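Local structure of uncharacterized protein VP1736 (Vibrio parahaemolyticus, 3LXQ) at residues G259-Y264 with S278-G283; G283-K288 with T298-I303; Q200-K205 with D228-R233. The protein is of unknown function but carries a sulfatase-family domain of the alkaline phosphatase clan, in which helices pack around a mixed beta sheet. All blocks are in the same frame, centred on the assembly; numbering follows the deposited sequence.

Interaction 1: G259-Y264 with S278-G283; sequences GKIEQY and SDYALG
The backbone of 259-264, an irregular loop, passes nearest the helical segment 278-283 at I261 and Y280, whose CA atoms are 7.2 Å apart. At that spacing one tyrosine can serve two successive loop residues, and Y280 does so with different parts of its side chain. K260 covers one face of the ring: its CB lies 4.2 Å from the centroid of the Y280 ring and only 14° off the ring normal, a CH-pi contact displaced toward the rim. A bend at chi2 (-124°) then carries the lysine chain along the phenol, so that K260 CD reaches Y280 OH at 3.4 Å. The backbone takes part as well, K260 O standing 3.6 Å from Y280 CD1. I261 meets the root of the same side chain, with its CG2 3.7 Å from Y280 CB. No hydrogen bond crosses between the segments; Y280 OH bonds instead to E221, to which K260 NZ makes only a long, weak ion pair. The contact lies at the protein surface, where the loop leading from strand 241-246 folds back along helix 271-289. I261 also rests on K276 and Y277 of that helix, while E221 brings in helix 220-234 beside it.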
# COMPACT_ATOMS: atom_id res chain seq x y z
N GLY A 259 -11.84 -24.26 -14.62
CA GLY A 259 -13.05 -24.64 -13.87
C GLY A 259 -13.16 -24.13 -12.44
O GLY A 259 -13.71 -24.81 -11.58
N LYS A 260 -12.64 -22.93 -12.19
CA LYS A 260 -12.70 -22.35 -10.84
C LYS A 260 -13.57 -21.09 -10.77
O LYS A 260 -14.02 -20.72 -9.69
CB LYS A 260 -11.29 -22.10 -10.28
CG LYS A 260 -10.42 -23.34 -10.29
CD LYS A 260 -9.87 -23.69 -8.92
CE LYS A 260 -9.34 -25.13 -8.91
NZ LYS A 260 -9.03 -25.65 -7.55
N ILE A 261 -13.79 -20.46 -11.91
CA ILE A 261 -14.77 -19.37 -12.03
C ILE A 261 -15.56 -19.49 -13.32
O ILE A 261 -15.08 -20.08 -14.30
CB ILE A 261 -14.11 -17.97 -12.02
CG1 ILE A 261 -13.22 -17.75 -13.26
CG2 ILE A 261 -13.38 -17.70 -10.70
CD1 ILE A 261 -11.73 -18.00 -13.06
N GLU A 262 -16.75 -18.92 -13.33
CA GLU A 262 -17.41 -18.62 -14.59
C GLU A 262 -16.56 -17.48 -15.15
O GLU A 262 -16.58 -16.38 -14.61
CB GLU A 262 -18.87 -18.20 -14.39
N GLN A 263 -15.78 -17.77 -16.18
CA GLN A 263 -14.84 -16.80 -16.75
C GLN A 263 -15.60 -15.59 -17.29
O GLN A 263 -16.72 -15.73 -17.78
CB GLN A 263 -13.99 -17.46 -17.84
CG GLN A 263 -13.36 -18.78 -17.40
CD GLN A 263 -12.49 -19.45 -18.45
OE1 GLN A 263 -12.58 -19.16 -19.66
NE2 GLN A 263 -11.64 -20.36 -18.00
N TYR A 264 -15.00 -14.41 -17.19
CA TYR A 264 -15.63 -13.19 -17.69
C TYR A 264 -15.42 -13.03 -19.20
O TYR A 264 -16.31 -12.56 -19.91
CB TYR A 264 -15.12 -11.96 -16.92
CG TYR A 264 -15.70 -10.64 -17.39
CD1 TYR A 264 -16.86 -10.11 -16.81
CD2 TYR A 264 -15.09 -9.90 -18.40
CE1 TYR A 264 -17.39 -8.89 -17.24
CE2 TYR A 264 -15.61 -8.68 -18.84
CZ TYR A 264 -16.75 -8.18 -18.26
OH TYR A 264 -17.25 -6.97 -18.70
N SER A 278 -8.04 -14.56 -9.03
CA SER A 278 -7.45 -14.05 -7.78
C SER A 278 -8.51 -13.74 -6.72
O SER A 278 -8.29 -13.99 -5.53
CB SER A 278 -6.60 -12.82 -8.04
OG SER A 278 -5.96 -12.40 -6.84
N ASP A 279 -9.65 -13.20 -7.15
CA ASP A 279 -10.80 -13.00 -6.27
C ASP A 279 -11.32 -14.31 -5.67
O ASP A 279 -11.56 -14.39 -4.45
CB ASP A 279 -11.97 -12.33 -7.00
CG ASP A 279 -13.17 -12.12 -6.09
OD1 ASP A 279 -13.11 -11.18 -5.25
OD2 ASP A 279 -14.16 -12.87 -6.20
N TYR A 280 -11.52 -15.32 -6.52
CA TYR A 280 -11.92 -16.64 -6.06
C TYR A 280 -10.89 -17.16 -5.06
O TYR A 280 -11.24 -17.75 -4.05
CB TYR A 280 -12.08 -17.63 -7.23
CG TYR A 280 -11.77 -19.07 -6.84
CD1 TYR A 280 -12.78 -19.92 -6.38
CD2 TYR A 280 -10.47 -19.56 -6.92
CE1 TYR A 280 -12.49 -21.24 -6.01
CE2 TYR A 280 -10.17 -20.87 -6.55
CZ TYR A 280 -11.18 -21.70 -6.10
OH TYR A 280 -10.87 -22.99 -5.74
N ALA A 281 -9.62 -16.94 -5.38
CA ALA A 281 -8.52 -17.41 -4.55
C ALA A 281 -8.51 -16.73 -3.19
O ALA A 281 -8.23 -17.38 -2.18
CB ALA A 281 -7.19 -17.21 -5.27
N LEU A 282 -8.84 -15.43 -3.16
CA LEU A 282 -8.93 -14.67 -1.91
C LEU A 282 -10.08 -15.17 -1.04
O LEU A 282 -9.92 -15.31 0.18
CB LEU A 282 -9.08 -13.16 -2.18
CG LEU A 282 -9.21 -12.21 -0.99
CD1 LEU A 282 -8.00 -12.26 -0.07
CD2 LEU A 282 -9.46 -10.78 -1.46
N GLY A 283 -11.21 -15.44 -1.69
CA GLY A 283 -12.42 -15.97 -1.04
C GLY A 283 -12.14 -17.28 -0.32
O GLY A 283 -12.61 -17.49 0.80

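Interaction 2: G283-K288 with T298-I303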
# COMPACT_ATOMS: atom_id res chain seq x y z
N GLY A 283 -11.21 -15.44 -1.69
CA GLY A 283 -12.42 -15.97 -1.04
C GLY A 283 -12.14 -17.28 -0.32
O GLY A 283 -12.61 -17.49 0.80
N THR A 284 -11.36 -18.15 -0.97
CA THR A 284 -10.92 -19.41 -0.36
C THR A 284 -10.01 -19.19 0.84
O THR A 284 -10.03 -19.98 1.78
CB THR A 284 -10.22 -20.38 -1.37
OG1 THR A 284 -8.99 -19.81 -1.84
CG2 THR A 284 -11.12 -20.71 -2.56
N PHE A 285 -9.21 -18.12 0.83
CA PHE A 285 -8.42 -17.75 2.01
C PHE A 285 -9.32 -17.34 3.17
O PHE A 285 -9.12 -17.82 4.29
CB PHE A 285 -7.43 -16.61 1.74
CG PHE A 285 -6.69 -16.17 2.97
CD1 PHE A 285 -5.56 -16.85 3.40
CD2 PHE A 285 -7.15 -15.10 3.73
CE1 PHE A 285 -4.88 -16.45 4.55
CE2 PHE A 285 -6.49 -14.70 4.89
CZ PHE A 285 -5.35 -15.37 5.30
N PHE A 286 -10.28 -16.46 2.91
CA PHE A 286 -11.16 -15.95 3.98
C PHE A 286 -12.15 -16.98 4.52
O PHE A 286 -12.55 -16.91 5.70
CB PHE A 286 -11.86 -14.64 3.58
CG PHE A 286 -11.03 -13.41 3.83
CD1 PHE A 286 -10.84 -12.94 5.13
CD2 PHE A 286 -10.42 -12.73 2.78
CE1 PHE A 286 -10.06 -11.81 5.38
CE2 PHE A 286 -9.64 -11.59 3.02
CZ PHE A 286 -9.46 -11.13 4.31
N ASP A 287 -12.55 -17.94 3.68
CA ASP A 287 -13.42 -19.03 4.12
C ASP A 287 -12.70 -19.87 5.17
O ASP A 287 -13.31 -20.37 6.12
CB ASP A 287 -13.82 -19.93 2.94
CG ASP A 287 -14.77 -19.24 1.97
OD1 ASP A 287 -15.51 -18.32 2.37
OD2 ASP A 287 -14.75 -19.64 0.78
N LYS A 288 -11.40 -20.03 4.96
CA LYS A 288 -10.54 -20.74 5.87
C LYS A 288 -10.21 -19.86 7.06
O LYS A 288 -10.27 -20.31 8.20
CB LYS A 288 -9.26 -21.18 5.15
CG LYS A 288 -9.52 -22.05 3.92
CD LYS A 288 -8.46 -23.12 3.71
CE LYS A 288 -7.12 -22.54 3.27
NZ LYS A 288 -6.03 -23.55 3.38
N THR A 298 -6.26 -11.21 14.94
CA THR A 298 -5.60 -10.67 13.74
C THR A 298 -6.36 -9.60 12.99
O THR A 298 -7.60 -9.66 12.87
CB THR A 298 -5.26 -11.82 12.76
OG1 THR A 298 -4.59 -12.87 13.46
CG2 THR A 298 -4.37 -11.31 11.61
N ILE A 299 -5.61 -8.62 12.47
CA ILE A 299 -6.12 -7.62 11.55
C ILE A 299 -5.59 -7.93 10.15
O ILE A 299 -4.39 -8.17 9.97
CB ILE A 299 -5.67 -6.18 11.95
CG1 ILE A 299 -6.23 -5.77 13.32
CG2 ILE A 299 -6.04 -5.15 10.85
CD1 ILE A 299 -7.75 -5.64 13.39
N PHE A 300 -6.50 -7.94 9.18
CA PHE A 300 -6.19 -8.21 7.79
C PHE A 300 -6.43 -6.96 6.97
O PHE A 300 -7.39 -6.22 7.22
CB PHE A 300 -7.06 -9.35 7.26
CG PHE A 300 -6.91 -10.65 8.01
CD1 PHE A 300 -7.65 -10.90 9.17
CD2 PHE A 300 -6.04 -11.64 7.55
CE1 PHE A 300 -7.51 -12.10 9.87
CE2 PHE A 300 -5.90 -12.86 8.25
CZ PHE A 300 -6.63 -13.08 9.41
N ILE A 301 -5.56 -6.72 5.99
CA ILE A 301 -5.82 -5.67 5.02
C ILE A 301 -5.75 -6.24 3.60
O ILE A 301 -4.81 -6.91 3.25
CB ILE A 301 -4.95 -4.37 5.26
CG1 ILE A 301 -5.33 -3.26 4.29
CG2 ILE A 301 -3.44 -4.65 5.17
CD1 ILE A 301 -4.72 -1.92 4.65
N VAL A 302 -6.79 -6.01 2.81
CA VAL A 302 -6.75 -6.36 1.39
C VAL A 302 -6.51 -5.05 0.67
O VAL A 302 -7.35 -4.16 0.71
CB VAL A 302 -8.08 -6.95 0.87
CG1 VAL A 302 -7.97 -7.26 -0.64
CG2 VAL A 302 -8.49 -8.20 1.66
N ILE A 303 -5.36 -4.93 0.01
CA ILE A 303 -5.00 -3.70 -0.68
C ILE A 303 -4.15 -4.00 -1.92
O ILE A 303 -3.31 -4.90 -1.89
CB ILE A 303 -4.32 -2.67 0.28
CG1 ILE A 303 -4.31 -1.26 -0.33
CG2 ILE A 303 -2.93 -3.14 0.72
CD1 ILE A 303 -3.89 -0.15 0.61
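F285 extends its ring from the helix with CG anti to the backbone N (chi1 176°), while F300 on the strand turns CG anti to its own carbonyl carbon (chi1 -60°), and the two rings come together in the space between. F300 CE2 comes to the edge of F285, in the plane of that ring and 3.9 Å from F285 CE2, while F285 lies obliquely to the F300 ring. F286, the next residue of the helix, approaches F300 differently. Its edge is directed at the face of F300 in a T-shaped pair, the centroids 5.8 Å apart and the planes inclined at 65°. The rim of F286 makes further contacts: CZ touches F300 CB at 4.2 Å, and CE2 reaches V302 CG2 at 3.8 Å. F300 and V302 are two residues apart on the strand and point to the same side, which is how one phenylalanine can span both.

Within each segment, too, the rings are covered. F285 CD2 sits 4.1 Å above the centre of the F286 ring, and T298 CG2 lies 3.6 Å above the F300 ring, toward its rim. All four residues that touch across the contact are buried and apolar, and nothing polar joins the segments.

The case illustrates how a helix packs on a sheet in an alpha/beta fold: the helix and strand axes run nearly antiparallel, 12.4 Å apart, and aromatic side chains fill the layer between them. Strand 298-304 lies between the parallel strand 87-93 and the antiparallel strand 322-328, whose I328 touches both F286 and F300. A227 and F231 of helix 220-234 touch F285, and I299, I301 and I303 carry the other side of the strand to helix 346-353.

Interaction 3: Q200-K205 with D228-R233; sequences QIVEEK and DEEFER
The carboxylate of E230, the group that meets Q200 across this contact, is held by R233 of its own helix. R233, one turn further on, bonds through NH2 to E230 OE1 at 2.6 Å in a salt bridge. The oxygen lies in the plane of the guanidinium group, whereas the arginine meets OE1 from 44° above the carboxylate plane. With one oxygen held in this way, the other, OE2, faces the strand.

Q200 comes to it from the opposite direction, its chain extended beyond CG so that the amide reaches across to the helix. Q200 NE2 donates to E230 OE2 at 3.1 Å, but the N-H...O angle of 120° makes this a weak bond. The amide and carboxylate planes are turned 66° apart, and E230 OE2 stands in front of the amide and off its plane, with both ends of the amide near it. Q200 OE1 lies just as close, 3.0 Å from E230 OE2, and as both are acceptors no bond joins them. With oxygen and nitrogen almost equally near, the orientation of the amide, and with it the weak bond, remains doubtful. V202 CG2, a methyl, lies against the same oxygen, 3.8 Å from E230 OE2, and a bend of the glutamate chain at chi2 helps lay the carboxylate beside it.

The example shows a buried helix carboxylate paired with an exposed arginine of its own helix. Strand 200-202 pairs in parallel with strand 175-180, and E230 also touches I179 of that neighbour. Helix 220-234 covers this side of the sheet, F231 continuing its packing onto strand 241-246, while I201 faces the other way toward helix 189-195.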
# COMPACT_ATOMS: atom_id res chain seq x y z
N GLN A 200 11.76 -14.34 8.31
CA GLN A 200 11.54 -15.47 7.44
C GLN A 200 11.06 -14.98 6.07
O GLN A 200 10.31 -14.00 5.99
CB GLN A 200 10.49 -16.39 8.07
CG GLN A 200 9.86 -17.42 7.15
CD GLN A 200 8.70 -18.16 7.81
OE1 GLN A 200 8.65 -19.39 7.77
NE2 GLN A 200 7.78 -17.42 8.42
N ILE A 201 11.51 -15.63 5.01
CA ILE A 201 10.92 -15.43 3.69
C ILE A 201 10.50 -16.78 3.14
O ILE A 201 11.30 -17.73 3.04
CB ILE A 201 11.84 -14.68 2.70
CG1 ILE A 201 11.93 -13.20 3.09
CG2 ILE A 201 11.30 -14.79 1.27
CD1 ILE A 201 12.86 -12.38 2.24
N VAL A 202 9.21 -16.86 2.82
CA VAL A 202 8.59 -18.04 2.25
C VAL A 202 8.40 -17.73 0.77
O VAL A 202 7.75 -16.76 0.42
CB VAL A 202 7.23 -18.31 2.93
CG1 VAL A 202 6.58 -19.58 2.40
CG2 VAL A 202 7.39 -18.39 4.45
N GLU A 203 9.00 -18.56 -0.08
CA GLU A 203 8.89 -18.35 -1.52
C GLU A 203 8.69 -19.67 -2.27
O GLU A 203 8.46 -20.70 -1.64
CB GLU A 203 10.10 -17.58 -2.03
CG GLU A 203 11.41 -18.34 -1.98
CD GLU A 203 12.57 -17.50 -2.44
OE1 GLU A 203 12.59 -17.12 -3.63
OE2 GLU A 203 13.46 -17.21 -1.60
N GLU A 204 8.79 -19.63 -3.60
CA GLU A 204 8.45 -20.79 -4.44
C GLU A 204 9.10 -22.11 -3.99
O GLU A 204 8.44 -23.15 -3.97
CB GLU A 204 8.77 -20.51 -5.92
CG GLU A 204 8.07 -21.47 -6.88
CD GLU A 204 8.29 -21.16 -8.36
OE1 GLU A 204 8.93 -20.12 -8.68
OE2 GLU A 204 7.82 -21.95 -9.20
N LYS A 205 10.37 -22.04 -3.61
CA LYS A 205 11.14 -23.21 -3.19
C LYS A 205 10.56 -23.92 -1.94
O LYS A 205 10.92 -25.06 -1.67
CB LYS A 205 12.61 -22.84 -2.97
CG LYS A 205 12.86 -21.83 -1.85
CD LYS A 205 14.30 -21.35 -1.83
CE LYS A 205 14.62 -20.66 -0.51
NZ LYS A 205 15.98 -20.06 -0.50
N ASP A 228 -2.57 -19.41 5.18
CA ASP A 228 -3.40 -20.10 6.19
C ASP A 228 -2.64 -21.17 7.00
O ASP A 228 -2.90 -21.35 8.19
CB ASP A 228 -4.63 -20.72 5.50
CG ASP A 228 -5.45 -21.61 6.44
OD1 ASP A 228 -5.28 -22.84 6.34
OD2 ASP A 228 -6.24 -21.09 7.26
N GLU A 229 -1.72 -21.87 6.33
CA GLU A 229 -0.82 -22.86 6.96
C GLU A 229 0.17 -22.19 7.91
O GLU A 229 0.40 -22.67 9.02
CB GLU A 229 -0.02 -23.62 5.89
CG GLU A 229 -0.33 -25.09 5.70
CD GLU A 229 0.79 -25.85 4.99
OE1 GLU A 229 1.48 -25.26 4.12
OE2 GLU A 229 1.00 -27.03 5.33
N GLU A 230 0.77 -21.10 7.45
CA GLU A 230 1.80 -20.38 8.19
C GLU A 230 1.22 -19.64 9.38
O GLU A 230 1.90 -19.45 10.39
CB GLU A 230 2.48 -19.35 7.26
CG GLU A 230 3.61 -19.93 6.42
CD GLU A 230 4.81 -20.33 7.28
OE1 GLU A 230 4.95 -21.53 7.60
OE2 GLU A 230 5.61 -19.44 7.65
N PHE A 231 -0.02 -19.20 9.24
CA PHE A 231 -0.67 -18.39 10.26
C PHE A 231 -1.17 -19.30 11.36
O PHE A 231 -0.99 -18.99 12.54
CB PHE A 231 -1.83 -17.58 9.68
CG PHE A 231 -1.43 -16.60 8.59
CD1 PHE A 231 -0.15 -16.06 8.55
CD2 PHE A 231 -2.35 -16.20 7.63
CE1 PHE A 231 0.21 -15.16 7.57
CE2 PHE A 231 -1.99 -15.28 6.63
CZ PHE A 231 -0.70 -14.77 6.61
N GLU A 232 -1.80 -20.41 10.99
CA GLU A 232 -2.24 -21.40 11.98
C GLU A 232 -1.06 -22.04 12.70
O GLU A 232 -1.20 -22.53 13.83
CB GLU A 232 -3.13 -22.47 11.35
CG GLU A 232 -4.35 -22.82 12.21
CD GLU A 232 -5.65 -22.70 11.43
OE1 GLU A 232 -5.61 -22.63 10.17
OE2 GLU A 232 -6.72 -22.65 12.07
N ARG A 233 0.09 -22.03 12.04
CA ARG A 233 1.36 -22.43 12.62
C ARG A 233 1.84 -21.39 13.63
O ARG A 233 2.02 -21.71 14.81
CB ARG A 233 2.41 -22.64 11.52
CG ARG A 233 3.74 -23.27 11.97
CD ARG A 233 4.55 -22.32 12.87
NE ARG A 233 5.93 -22.10 12.42
CZ ARG A 233 6.29 -21.87 11.16
NH1 ARG A 233 7.57 -21.67 10.88
NH2 ARG A 233 5.39 -21.81 10.19

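The three contacts follow one another in series along the chain, neither nesting nor crossing. Interaction 3 comes first, closing the excursion from strand 200-202 to helix 220-234. After strand 241-246, interaction 1 closes the loop that leads into helix 271-289, and at G283, shared by both, interaction 2 takes over and closes the turn from that helix to strand 298-304. This completes a beta-alpha-beta crossover past the intervening strand 87-93. Interactions 1 and 2 also touch through L282 and V302. Interactions 2 and 3 join side by side, through the K288-D228 salt bridge and the packing of F285 on F231, tying two neighbouring helices to one sheet.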